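Side-chain contacts in manganese-binding protein (Chlamydia trachomatis, PDB 6NSI), which binds iron, manganese and nickel ions, with a preference for ferrous iron, and hands them to the membrane permease of an ABC transporter for import into the cytoplasm: residues D147-A150 against A151-S155; A136-I139 against L140-M143; L80-R83 against L84-N88; S66-K69 against H70-N74; C263-Y266 against F267-F270. One frame throughout, in Å; residues are numbered along the deposited sequence.

How the contacts relate
Contacts 1 and 2 lie in series on helix 129-154, with centres about 17 Å apart. Contact 5 starts helix 266-280 and touches both. Phe267 CZ meets Ile139 CD1 at 3.4 Å, and Phe270 CZ meets Ala150 CB at 3.6 Å. Contact 4 lies on the crossover helix of the parallel sheet and contact 3 on the helix after strand 77-79; their centres are about 19 Å apart. The iron is held by His36, His102, His168 and Asp260; none of the contacts supplies a ligand to it. The side chains of Leu67 and Thr269 are about 13 Å from it, and Gly81 of contact 3 is about 11 Å from that of His102. Contacts 1 and 2 are remote.

Contact 1. Residues D147-A150 against A151-S155; sequences DRWA and ARSLS
The indole of Trp149 has the hydroxyl of Ser153, one helical turn on, over one face. Ser153 OG sits toward the rim of that face, 3.4 Å from Trp149 NE1. That pair is not a hydrogen bond, because the angle is poor. In the C-terminal tail, Leu286 O accepts from the indole N-H and Leu286 N bonds to Ser153 OG, so the tail is tied to both side chains. Ser153 OG gives its proton to Trp149 O at 2.9 Å. Ser153 N donates to the same oxygen, also at 2.9 Å. The two donors come from opposite faces of the carbonyl plane and grip one oxygen between them.

This is the C-terminal part of helix 129-154, and the bonds follow the i to i+4 pattern of an alpha helix. Arg152 folds back along it. Its chain bends at chi3 (20°), which lays one guanidinium face over Trp149 CA. The indole and guanidinium planes are 80° apart, and Arg152 NH2 comes to the indole edge, 4.0 Å from Trp149 CD1. Arg152 NH1 packs at 3.6 Å on Arg148 CB.

Ala150 and Leu154 form the apolar side, with Ala150 CB 4.4 Å from Leu154 CD1. Ala150 packs on Val274 of helix 266-280. Asp147 OD2 makes a salt bridge with Arg177, and OD1 a hydrogen bond with Tyr178 OH.

Contact 2. Residues A136-I139 against L140-M143; sequences ADQI and LSEM
Ala136 meets Leu140 one turn along helix 129-154: Leu140 N bonds to Ala136 O at 2.8 Å, and Leu140 CB rests on the same oxygen. Asp137 takes part through its backbone, its O accepting from Ser141 N.

Gln138 makes the main polar link. Its chain bends at chi2 (45°), which brings the amide back toward Glu142. Gln138 NE2 donates to Glu142 OE1 at 2.9 Å, with an N-H...O angle of 158°. The oxygen lies in the amide plane and uses its anti lone pair, while the amide and carboxylate planes are 49° apart. Gln138 O accepts twice, from Glu142 N and from Ser141 OG, the latter at 3.0 Å.

Ile139 turns to the buried side. Its CG1 is 4.0 Å from Met143 SD, and both side chains face helix 266-280. Ile139 CD1 also approaches Glu142 OE2 at 4.1 Å.

Glu142 OE1 forms a salt bridge with Arg17 of helix 9-19 as well. One carboxylate oxygen is therefore shared by an amide and a guanidinium, which probably favours the charged form of Glu142; the two partners together limit the turning of the carboxylate.

Contact 3. Residues L80-R83 against L84-N88; sequences LGQR and LLNKN
Gln82 reaches forward one turn to Asn86. CB leaves the backbone pointing away from segment 84-88. CG is placed anti to the backbone N, and the chain then bends at chi2 (58°), which swings the amide toward Asn86. CG is 3.9 Å from Asn86 OD1, and CD is 3.8 Å from the same oxygen. NE2 at the tip donates to Asn86 OD1 at 2.9 Å, with an N-H...O angle of 156°. The acceptor lies close to the Gln82 amide plane, but NE2 is somewhat out of the plane of the Asn86 carbonyl. The two amides are turned 62° against each other.

Asn86 is held at its backbone too, where Asn86 N donates to Gln82 O at 2.7 Å. The asparagine is thus bonded twice to the same residue, near the C-terminal end of the helix and within the type I turn from Leu85 to Asn88. At the next residue, Lys87 CD lies 3.6 Å from Arg83 O, and its amine goes on to a salt bridge with Glu116. The helix ends in a Schellman motif with Asn88, of positive phi, as the C-prime residue. Cys89 N bonds to Leu84 O, and Asn88 N bonds to Leu85 O at 3.2 Å.

Helix 80-85 follows directly on strand 77-79, an outer strand of the parallel sheet. Leu80 and Leu84 pack on helix 107-124 through Met117, Ala112 and Ala113. Leu85 faces the loop that follows, against Phe90 and Leu92.

Contact 4. Residues S66-K69 against H70-N74; sequences SLRK and HLEGN
The backbone of 66-71 is helical, Glu72 is the first residue to leave helical angles, and a type II turn runs from Leu71 to Asn74, with Gly73 at positive phi. His70 reaches back over the last turn. Its CG lies beside the backbone N (chi1 -67°), which points ND1 back at Ser66 O. His70 ND1 donates to Ser66 O at 2.9 Å, nearly straight at 164°. The oxygen lies at the ring edge, close to the ring plane. His70 NE2 bonds to Glu45, so both ring nitrogens are engaged and the ring's rotation is fixed. Lys69 runs alongside, with its CE 3.4 Å from His70 CE1.

Arg68 and Glu72 also lie side by side, pointing the same way. Glu72 OE2 sits above one guanidinium face, toward its rim, 3.8 Å from Arg68 NE. This is a long salt bridge: no N-H points at the oxygen, and the attraction is one of charge alone.

On the buried side Leu67 CB meets Leu71 CD1 at 4.0 Å, and Leu71 also packs on Ile54 and Cys56 of strand 54-56. Asn74 N bonds to Leu71 O and closes the turn; Asn74 ND2 adds a straight bond to His70 O at 3.0 Å. Helix 65-71 is the crossover helix of a beta-alpha-beta unit between strands 54-56 and 77-79, and the contact takes in most of that short helix and the turn that leads toward strand 77-79.

Contact 5. Residues C263-Y266 against F267-F270; sequences CDNY and FSTF
Tyr266, which is buried, and Phe267 form the tightly packed part of this contact, while Cys263 and Asp264 lie on the solvent side. The rings make an edge-to-face pair. The edge of Tyr266 points at the face of Phe267, with centroids 5.2 Å apart and planes at 75°. Tyr266 CD2 stands over the centre of the Phe267 ring, 3.8 Å from Phe267 CD1. The Tyr266 hydroxyl is bonded to Trp104 O, which anchors the far end of that ring.

Asn265 is the N-cap of helix 266-280. Its CG lies between the backbone N and the carbonyl carbon (chi1 67°), which turns the amide over the first turn. Asn265 OD1 accepts from Ser268 N at 2.8 Å, with the donor well out of the plane of the side-chain carbonyl. Asn265 ND2 gives to Ser268 OG at 2.7 Å and also to Asp264 OD2 at 3.1 Å. Both amide ends are thus used.

Thr269 ties the loop to the helix. Its OG1 donates to Asn265 O at 2.8 Å and accepts from Cys263 N at 2.9 Å, so one hydroxyl joins two points of the loop. Beyond these bonds the loop side is looser: Cys263 and Asp264 are exposed and touch the helix segment little.

Helix 266-280 starts here, among three other helices. Tyr266 packs on Met10 and Cys14 of helix 9-19, and Phe267 and Phe270 lie against helix 129-154, where Phe270 meets Leu146. Met107 of helix 107-124 touches both Tyr266 and Phe270.

Contact 1. Residues D147-A150 against A151-S155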
loop_
_atom_site.group_PDB
_atom_site.type_symbol
_atom_site.label_atom_id
_atom_site.label_comp_id
_atom_site.label_asym_id
_atom_site.label_seq_id
_atom_site.Cartn_x
_atom_site.Cartn_y
_atom_site.Cartn_z
ATOM N N ASP A 147 -3.664 -12.073 -6.811
ATOM C CA ASP A 147 -3.149 -11.179 -7.845
ATOM C C ASP A 147 -3.809 -11.442 -9.198
ATOM O O ASP A 147 -4.193 -10.500 -9.903
ATOM C CB ASP A 147 -1.624 -11.323 -7.931
ATOM C CG ASP A 147 -1.018 -10.460 -9.011
ATOM O OD1 ASP A 147 -1.080 -9.211 -8.891
ATOM O OD2 ASP A 147 -0.502 -11.029 -9.992
ATOM N N ARG A 148 -3.939 -12.718 -9.581
ATOM C CA ARG A 148 -4.642 -13.059 -10.815
ATOM C C ARG A 148 -6.081 -12.566 -10.773
ATOM O O ARG A 148 -6.586 -12.016 -11.762
ATOM C CB ARG A 148 -4.620 -14.580 -11.042
ATOM C CG ARG A 148 -3.313 -15.137 -11.591
ATOM C CD ARG A 148 -3.457 -16.595 -12.079
ATOM N NE ARG A 148 -3.912 -17.505 -11.027
ATOM C CZ ARG A 148 -3.123 -18.051 -10.099
ATOM N NH1 ARG A 148 -1.821 -17.780 -10.073
ATOM N NH2 ARG A 148 -3.641 -18.866 -9.184
ATOM N N TRP A 149 -6.767 -12.791 -9.645
ATOM C CA TRP A 149 -8.143 -12.331 -9.489
ATOM C C TRP A 149 -8.250 -10.818 -9.660
ATOM O O TRP A 149 -9.171 -10.323 -10.320
ATOM C CB TRP A 149 -8.683 -12.744 -8.117
ATOM C CG TRP A 149 -9.974 -12.049 -7.767
ATOM C CD1 TRP A 149 -11.229 -12.370 -8.211
ATOM C CD2 TRP A 149 -10.131 -10.903 -6.918
ATOM N NE1 TRP A 149 -12.157 -11.507 -7.677
ATOM C CE2 TRP A 149 -11.511 -10.594 -6.884
ATOM C CE3 TRP A 149 -9.239 -10.114 -6.178
ATOM C CZ2 TRP A 149 -12.025 -9.516 -6.142
ATOM C CZ3 TRP A 149 -9.744 -9.054 -5.431
ATOM C CH2 TRP A 149 -11.130 -8.763 -5.420
ATOM N N ALA A 150 -7.321 -10.069 -9.060
ATOM C CA ALA A 150 -7.347 -8.608 -9.175
ATOM C C ALA A 150 -7.141 -8.173 -10.620
ATOM O O ALA A 150 -7.900 -7.354 -11.154
ATOM C CB ALA A 150 -6.278 -7.990 -8.268
ATOM N N ALA A 151 -6.118 -8.738 -11.277
ATOM C CA ALA A 151 -5.817 -8.349 -12.648
ATOM C C ALA A 151 -6.995 -8.646 -13.561
ATOM O O ALA A 151 -7.354 -7.826 -14.410
ATOM C CB ALA A 151 -4.557 -9.069 -13.124
ATOM N N ARG A 152 -7.636 -9.801 -13.369
ATOM C CA ARG A 152 -8.781 -10.160 -14.196
ATOM C C ARG A 152 -9.968 -9.242 -13.929
ATOM O O ARG A 152 -10.618 -8.770 -14.874
ATOM C CB ARG A 152 -9.161 -11.627 -13.962
ATOM C CG ARG A 152 -8.263 -12.635 -14.698
ATOM C CD ARG A 152 -8.200 -13.998 -13.982
ATOM N NE ARG A 152 -9.331 -14.179 -13.064
ATOM C CZ ARG A 152 -9.282 -14.835 -11.899
ATOM N NH1 ARG A 152 -8.149 -15.393 -11.476
ATOM N NH2 ARG A 152 -10.378 -14.925 -11.145
ATOM N N SER A 153 -10.267 -8.972 -12.654
ATOM C CA SER A 153 -11.384 -8.087 -12.325
ATOM C C SER A 153 -11.131 -6.674 -12.834
ATOM O O SER A 153 -11.995 -6.062 -13.477
ATOM C CB SER A 153 -11.624 -8.065 -10.816
ATOM O OG SER A 153 -11.947 -9.354 -10.320
ATOM N N LEU A 154 -9.946 -6.143 -12.559
ATOM C CA LEU A 154 -9.654 -4.779 -12.966
ATOM C C LEU A 154 -9.569 -4.653 -14.476
ATOM O O LEU A 154 -9.790 -3.563 -15.010
ATOM C CB LEU A 154 -8.375 -4.309 -12.274
ATOM C CG LEU A 154 -8.569 -4.160 -10.745
ATOM C CD1 LEU A 154 -7.245 -4.100 -9.963
ATOM C CD2 LEU A 154 -9.410 -2.945 -10.434
ATOM N N SER A 155 -9.318 -5.760 -15.179
ATOM C CA SER A 155 -9.293 -5.738 -16.637
ATOM C C SER A 155 -10.666 -5.535 -17.253
ATOM O O SER A 155 -10.747 -5.230 -18.447
ATOM C CB SER A 155 -8.691 -7.033 -17.167
ATOM O OG SER A 155 -7.286 -6.914 -17.153
#

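Contact 2. Residues A136-I139 against L140-M143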
loop_
_atom_site.group_PDB
_atom_site.type_symbol
_atom_site.label_atom_id
_atom_site.label_comp_id
_atom_site.label_asym_id
_atom_site.label_seq_id
_atom_site.Cartn_x
_atom_site.Cartn_y
_atom_site.Cartn_z
ATOM N N ALA A 136 4.313 -20.123 4.727
ATOM C CA ALA A 136 4.750 -19.226 3.664
ATOM C C ALA A 136 4.277 -19.728 2.307
ATOM O O ALA A 136 3.686 -18.976 1.520
ATOM C CB ALA A 136 6.276 -19.098 3.693
ATOM N N ASP A 137 4.532 -21.007 2.017
ATOM C CA ASP A 137 4.051 -21.607 0.780
ATOM C C ASP A 137 2.561 -21.374 0.606
ATOM O O ASP A 137 2.098 -21.046 -0.494
ATOM C CB ASP A 137 4.347 -23.104 0.776
ATOM C CG ASP A 137 5.824 -23.402 0.752
ATOM O OD1 ASP A 137 6.606 -22.484 0.421
ATOM O OD2 ASP A 137 6.201 -24.555 1.056
ATOM N N GLN A 138 1.794 -21.533 1.684
ATOM C CA GLN A 138 0.349 -21.383 1.579
ATOM C C GLN A 138 -0.037 -19.937 1.277
ATOM O O GLN A 138 -0.777 -19.675 0.322
ATOM C CB GLN A 138 -0.327 -21.875 2.856
ATOM C CG GLN A 138 -1.824 -22.089 2.702
ATOM C CD GLN A 138 -2.196 -22.817 1.408
ATOM O OE1 GLN A 138 -1.530 -23.775 0.999
ATOM N NE2 GLN A 138 -3.274 -22.369 0.766
ATOM N N ILE A 139 0.461 -18.978 2.064
ATOM C CA ILE A 139 0.019 -17.600 1.851
ATOM C C ILE A 139 0.524 -17.077 0.510
ATOM O O ILE A 139 -0.192 -16.358 -0.200
ATOM C CB ILE A 139 0.437 -16.690 3.026
ATOM C CG1 ILE A 139 -0.166 -15.287 2.843
ATOM C CG2 ILE A 139 1.947 -16.630 3.190
ATOM C CD1 ILE A 139 -1.661 -15.328 2.515
ATOM N N LEU A 140 1.745 -17.459 0.123
ATOM C CA LEU A 140 2.299 -17.003 -1.148
ATOM C C LEU A 140 1.465 -17.477 -2.336
ATOM O O LEU A 140 1.270 -16.727 -3.300
ATOM C CB LEU A 140 3.741 -17.473 -1.296
ATOM C CG LEU A 140 4.784 -16.681 -0.506
ATOM C CD1 LEU A 140 6.129 -17.441 -0.495
ATOM C CD2 LEU A 140 4.923 -15.293 -1.098
ATOM N N SER A 141 0.977 -18.720 -2.299
ATOM C CA SER A 141 0.145 -19.187 -3.407
ATOM C C SER A 141 -1.253 -18.583 -3.346
ATOM O O SER A 141 -1.907 -18.407 -4.386
ATOM C CB SER A 141 0.063 -20.711 -3.403
ATOM O OG SER A 141 -0.653 -21.143 -2.267
ATOM N N GLU A 142 -1.732 -18.268 -2.143
ATOM C CA GLU A 142 -2.994 -17.552 -2.032
ATOM C C GLU A 142 -2.871 -16.138 -2.597
ATOM O O GLU A 142 -3.792 -15.646 -3.261
ATOM C CB GLU A 142 -3.447 -17.533 -0.573
ATOM C CG GLU A 142 -4.070 -18.842 -0.099
ATOM C CD GLU A 142 -4.359 -18.852 1.396
ATOM O OE1 GLU A 142 -4.100 -19.879 2.057
ATOM O OE2 GLU A 142 -4.837 -17.827 1.921
ATOM N N MET A 143 -1.720 -15.488 -2.373
ATOM C CA MET A 143 -1.498 -14.136 -2.885
ATOM C C MET A 143 -1.328 -14.129 -4.399
ATOM O O MET A 143 -1.746 -13.172 -5.063
ATOM C CB MET A 143 -0.274 -13.501 -2.210
ATOM C CG MET A 143 -0.444 -13.210 -0.730
ATOM S SD MET A 143 1.091 -12.700 0.091
ATOM C CE MET A 143 1.263 -11.022 -0.534
#

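Contact 3. Residues L80-R83 against L84-N88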
loop_
_atom_site.group_PDB
_atom_site.type_symbol
_atom_site.label_atom_id
_atom_site.label_comp_id
_atom_site.label_asym_id
_atom_site.label_seq_id
_atom_site.Cartn_x
_atom_site.Cartn_y
_atom_site.Cartn_z
ATOM N N LEU A 80 12.152 -4.359 4.205
ATOM C CA LEU A 80 11.583 -5.165 3.128
ATOM C C LEU A 80 11.764 -4.498 1.765
ATOM O O LEU A 80 12.098 -5.168 0.782
ATOM C CB LEU A 80 10.107 -5.445 3.418
ATOM C CG LEU A 80 9.864 -6.340 4.642
ATOM C CD1 LEU A 80 8.412 -6.282 5.114
ATOM C CD2 LEU A 80 10.282 -7.788 4.338
ATOM N N GLY A 81 11.556 -3.179 1.687
ATOM C CA GLY A 81 11.711 -2.486 0.413
ATOM C C GLY A 81 13.146 -2.457 -0.081
ATOM O O GLY A 81 13.401 -2.546 -1.287
ATOM N N GLN A 82 14.105 -2.329 0.838
ATOM C CA GLN A 82 15.504 -2.340 0.431
ATOM C C GLN A 82 15.929 -3.729 -0.027
ATOM O O GLN A 82 16.644 -3.868 -1.028
ATOM C CB GLN A 82 16.392 -1.863 1.576
ATOM C CG GLN A 82 17.839 -1.666 1.161
ATOM C CD GLN A 82 17.976 -0.677 0.017
ATOM O OE1 GLN A 82 17.397 0.413 0.054
ATOM N NE2 GLN A 82 18.736 -1.058 -1.012
ATOM N N ARG A 83 15.494 -4.769 0.685
ATOM C CA ARG A 83 15.808 -6.130 0.263
ATOM C C ARG A 83 15.198 -6.437 -1.101
ATOM O O ARG A 83 15.840 -7.066 -1.950
ATOM C CB ARG A 83 15.327 -7.123 1.317
ATOM C CG ARG A 83 16.011 -6.934 2.664
ATOM C CD ARG A 83 15.841 -8.143 3.558
ATOM N NE ARG A 83 16.494 -7.945 4.857
ATOM C CZ ARG A 83 16.828 -8.929 5.694
ATOM N NH1 ARG A 83 16.575 -10.193 5.381
ATOM N NH2 ARG A 83 17.417 -8.650 6.851
ATOM N N LEU A 84 13.968 -5.974 -1.342
ATOM C CA LEU A 84 13.366 -6.148 -2.657
ATOM C C LEU A 84 14.128 -5.361 -3.719
ATOM O O LEU A 84 14.309 -5.835 -4.847
ATOM C CB LEU A 84 11.899 -5.726 -2.608
ATOM C CG LEU A 84 10.979 -6.696 -1.881
ATOM C CD1 LEU A 84 9.558 -6.156 -1.897
ATOM C CD2 LEU A 84 11.052 -8.062 -2.541
ATOM N N LEU A 85 14.598 -4.162 -3.371
ATOM C CA LEU A 85 15.390 -3.385 -4.317
ATOM C C LEU A 85 16.748 -4.031 -4.566
ATOM O O LEU A 85 17.278 -3.940 -5.680
ATOM C CB LEU A 85 15.556 -1.947 -3.817
ATOM C CG LEU A 85 14.434 -0.961 -4.174
ATOM C CD1 LEU A 85 14.814 0.465 -3.789
ATOM C CD2 LEU A 85 14.067 -1.042 -5.657
ATOM N N ASN A 86 17.304 -4.709 -3.556
ATOM C CA ASN A 86 18.591 -5.389 -3.683
ATOM C C ASN A 86 18.568 -6.487 -4.746
ATOM O O ASN A 86 19.629 -7.023 -5.090
ATOM C CB ASN A 86 19.006 -5.994 -2.327
ATOM C CG ASN A 86 19.598 -4.962 -1.354
ATOM O OD1 ASN A 86 19.585 -3.752 -1.607
ATOM N ND2 ASN A 86 20.121 -5.453 -0.228
ATOM N N LYS A 87 17.391 -6.835 -5.271
ATOM C CA LYS A 87 17.258 -7.910 -6.243
ATOM C C LYS A 87 16.505 -7.476 -7.496
ATOM O O LYS A 87 16.093 -8.340 -8.281
ATOM C CB LYS A 87 16.556 -9.119 -5.607
ATOM C CG LYS A 87 17.201 -9.608 -4.315
ATOM C CD LYS A 87 16.200 -10.310 -3.413
ATOM C CE LYS A 87 16.435 -11.814 -3.385
ATOM N NZ LYS A 87 16.238 -12.373 -2.018
ATOM N N ASN A 88 16.335 -6.169 -7.715
ATOM C CA ASN A 88 15.473 -5.638 -8.770
ATOM C C ASN A 88 14.184 -6.456 -8.873
ATOM O O ASN A 88 13.707 -6.751 -9.976
ATOM C CB ASN A 88 16.218 -5.593 -10.115
ATOM C CG ASN A 88 15.839 -4.365 -10.965
ATOM O OD1 ASN A 88 15.104 -3.477 -10.526
ATOM N ND2 ASN A 88 16.355 -4.318 -12.182
#

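Contact 4. Residues S66-K69 against H70-N74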
loop_
_atom_site.group_PDB
_atom_site.type_symbol
_atom_site.label_atom_id
_atom_site.label_comp_id
_atom_site.label_asym_id
_atom_site.label_seq_id
_atom_site.Cartn_x
_atom_site.Cartn_y
_atom_site.Cartn_z
ATOM N N SER A 66 11.509 10.202 15.113
ATOM C CA SER A 66 11.377 9.189 16.159
ATOM C C SER A 66 11.841 7.819 15.671
ATOM O O SER A 66 12.675 7.162 16.307
ATOM C CB SER A 66 9.914 9.116 16.603
ATOM O OG SER A 66 9.792 8.509 17.868
ATOM N N LEU A 67 11.292 7.369 14.539
ATOM C CA LEU A 67 11.577 6.026 14.046
ATOM C C LEU A 67 12.998 5.925 13.503
ATOM O O LEU A 67 13.660 4.893 13.677
ATOM C CB LEU A 67 10.552 5.634 12.977
ATOM C CG LEU A 67 9.071 5.591 13.405
ATOM C CD1 LEU A 67 8.112 5.561 12.209
ATOM C CD2 LEU A 67 8.791 4.411 14.327
ATOM N N ARG A 68 13.493 6.990 12.857
ATOM C CA ARG A 68 14.854 6.965 12.327
ATOM C C ARG A 68 15.892 6.768 13.431
ATOM O O ARG A 68 16.890 6.069 13.220
ATOM C CB ARG A 68 15.149 8.242 11.549
ATOM C CG ARG A 68 14.588 8.272 10.149
ATOM C CD ARG A 68 14.318 9.707 9.738
ATOM N NE ARG A 68 15.248 10.183 8.716
ATOM C CZ ARG A 68 15.062 10.029 7.407
ATOM N NH1 ARG A 68 13.978 9.402 6.964
ATOM N NH2 ARG A 68 15.960 10.492 6.542
ATOM N N LYS A 69 15.682 7.378 14.612
ATOM C CA LYS A 69 16.609 7.177 15.735
ATOM C C LYS A 69 16.734 5.701 16.077
ATOM O O LYS A 69 17.841 5.184 16.286
ATOM C CB LYS A 69 16.152 7.929 16.990
ATOM C CG LYS A 69 15.926 9.421 16.858
ATOM C CD LYS A 69 15.464 10.068 18.193
ATOM C CE LYS A 69 14.413 9.226 18.949
ATOM N NZ LYS A 69 13.127 9.942 19.284
ATOM N N HIS A 70 15.592 5.010 16.142
ATOM C CA HIS A 70 15.517 3.655 16.661
ATOM C C HIS A 70 15.724 2.584 15.602
ATOM O O HIS A 70 16.057 1.449 15.954
ATOM C CB HIS A 70 14.163 3.441 17.344
ATOM C CG HIS A 70 13.983 4.248 18.592
ATOM N ND1 HIS A 70 13.644 5.586 18.574
ATOM C CD2 HIS A 70 14.097 3.906 19.897
ATOM C CE1 HIS A 70 13.561 6.033 19.816
ATOM N NE2 HIS A 70 13.828 5.032 20.637
ATOM N N LEU A 71 15.541 2.907 14.322
ATOM C CA LEU A 71 15.589 1.904 13.266
ATOM C C LEU A 71 16.884 1.928 12.467
ATOM O O LEU A 71 17.368 0.868 12.052
ATOM C CB LEU A 71 14.410 2.086 12.306
ATOM C CG LEU A 71 12.994 1.916 12.856
ATOM C CD1 LEU A 71 11.960 2.113 11.724
ATOM C CD2 LEU A 71 12.840 0.566 13.539
ATOM N N GLU A 72 17.438 3.115 12.220
ATOM C CA GLU A 72 18.673 3.234 11.456
ATOM C C GLU A 72 19.827 2.657 12.273
ATOM O O GLU A 72 20.080 3.094 13.401
ATOM C CB GLU A 72 18.919 4.700 11.082
ATOM C CG GLU A 72 18.014 5.178 9.924
ATOM C CD GLU A 72 18.037 6.691 9.665
ATOM O OE1 GLU A 72 18.556 7.457 10.506
ATOM O OE2 GLU A 72 17.514 7.118 8.608
ATOM N N GLY A 73 20.501 1.647 11.724
ATOM C CA GLY A 73 21.591 0.987 12.421
ATOM C C GLY A 73 21.175 -0.100 13.388
ATOM O O GLY A 73 22.037 -0.663 14.076
ATOM N N ASN A 74 19.887 -0.408 13.466
ATOM C CA ASN A 74 19.380 -1.432 14.365
ATOM C C ASN A 74 19.506 -2.800 13.703
ATOM O O ASN A 74 18.877 -3.030 12.656
ATOM C CB ASN A 74 17.930 -1.137 14.712
ATOM C CG ASN A 74 17.423 -1.978 15.844
ATOM O OD1 ASN A 74 17.722 -3.166 15.928
ATOM N ND2 ASN A 74 16.643 -1.371 16.729
#

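Contact 5. Residues C263-Y266 against F267-F270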
loop_
_atom_site.group_PDB
_atom_site.type_symbol
_atom_site.label_atom_id
_atom_site.label_comp_id
_atom_site.label_asym_id
_atom_site.label_seq_id
_atom_site.Cartn_x
_atom_site.Cartn_y
_atom_site.Cartn_z
ATOM N N CYS A 263 -8.419 -2.424 7.004
ATOM C CA CYS A 263 -9.745 -2.396 7.657
ATOM C C CYS A 263 -9.817 -3.547 8.665
ATOM O O CYS A 263 -9.542 -3.302 9.810
ATOM C CB CYS A 263 -10.857 -2.551 6.636
ATOM S SG CYS A 263 -12.489 -2.198 7.326
ATOM N N ASP A 264 -10.035 -4.776 8.218
ATOM C CA ASP A 264 -10.034 -5.919 9.166
ATOM C C ASP A 264 -8.679 -6.629 9.112
ATOM O O ASP A 264 -8.075 -6.829 10.143
ATOM C CB ASP A 264 -11.131 -6.920 8.834
ATOM C CG ASP A 264 -11.001 -8.179 9.663
ATOM O OD1 ASP A 264 -10.772 -8.050 10.878
ATOM O OD2 ASP A 264 -11.099 -9.270 9.088
ATOM N N ASN A 265 -8.244 -6.972 7.907
ATOM C CA ASN A 265 -6.936 -7.623 7.653
ATOM C C ASN A 265 -6.434 -7.136 6.295
ATOM O O ASN A 265 -7.252 -6.749 5.473
ATOM C CB ASN A 265 -6.992 -9.144 7.725
ATOM C CG ASN A 265 -7.808 -9.748 6.612
ATOM O OD1 ASN A 265 -7.297 -9.990 5.539
ATOM N ND2 ASN A 265 -9.076 -9.992 6.869
ATOM N N TYR A 266 -5.133 -7.206 6.081
ATOM C CA TYR A 266 -4.557 -6.687 4.843
ATOM C C TYR A 266 -5.195 -7.335 3.618
ATOM O O TYR A 266 -5.427 -6.665 2.602
ATOM C CB TYR A 266 -3.041 -6.895 4.828
ATOM C CG TYR A 266 -2.427 -6.848 3.435
ATOM C CD1 TYR A 266 -2.164 -5.634 2.813
ATOM C CD2 TYR A 266 -2.122 -8.024 2.741
ATOM C CE1 TYR A 266 -1.612 -5.580 1.543
ATOM C CE2 TYR A 266 -1.570 -7.982 1.459
ATOM C CZ TYR A 266 -1.315 -6.755 0.866
ATOM O OH TYR A 266 -0.772 -6.694 -0.410
ATOM N N PHE A 267 -5.496 -8.635 3.696
ATOM C CA PHE A 267 -5.931 -9.358 2.505
ATOM C C PHE A 267 -7.349 -8.968 2.111
ATOM O O PHE A 267 -7.612 -8.661 0.946
ATOM C CB PHE A 267 -5.811 -10.870 2.730
ATOM C CG PHE A 267 -4.409 -11.307 3.020
ATOM C CD1 PHE A 267 -3.500 -11.493 1.985
ATOM C CD2 PHE A 267 -3.978 -11.486 4.334
ATOM C CE1 PHE A 267 -2.193 -11.864 2.240
ATOM C CE2 PHE A 267 -2.672 -11.856 4.597
ATOM C CZ PHE A 267 -1.777 -12.048 3.544
ATOM N N SER A 268 -8.273 -8.966 3.073
ATOM C CA SER A 268 -9.630 -8.513 2.800
ATOM C C SER A 268 -9.652 -7.052 2.356
ATOM O O SER A 268 -10.527 -6.652 1.582
ATOM C CB SER A 268 -10.503 -8.708 4.043
ATOM O OG SER A 268 -10.448 -10.056 4.503
ATOM N N THR A 269 -8.708 -6.246 2.845
ATOM C CA THR A 269 -8.637 -4.839 2.455
ATOM C C THR A 269 -8.268 -4.697 0.981
ATOM O O THR A 269 -8.891 -3.918 0.247
ATOM C CB THR A 269 -7.625 -4.100 3.332
ATOM O OG1 THR A 269 -8.049 -4.155 4.699
ATOM C CG2 THR A 269 -7.542 -2.638 2.898
ATOM N N PHE A 270 -7.253 -5.447 0.536
ATOM C CA PHE A 270 -6.912 -5.498 -0.884
ATOM C C PHE A 270 -8.126 -5.899 -1.716
ATOM O O PHE A 270 -8.440 -5.265 -2.736
ATOM C CB PHE A 270 -5.746 -6.471 -1.097
ATOM C CG PHE A 270 -5.365 -6.664 -2.545
ATOM C CD1 PHE A 270 -4.497 -5.777 -3.171
ATOM C CD2 PHE A 270 -5.859 -7.753 -3.275
ATOM C CE1 PHE A 270 -4.137 -5.954 -4.498
ATOM C CE2 PHE A 270 -5.499 -7.946 -4.610
ATOM C CZ PHE A 270 -4.638 -7.045 -5.223
#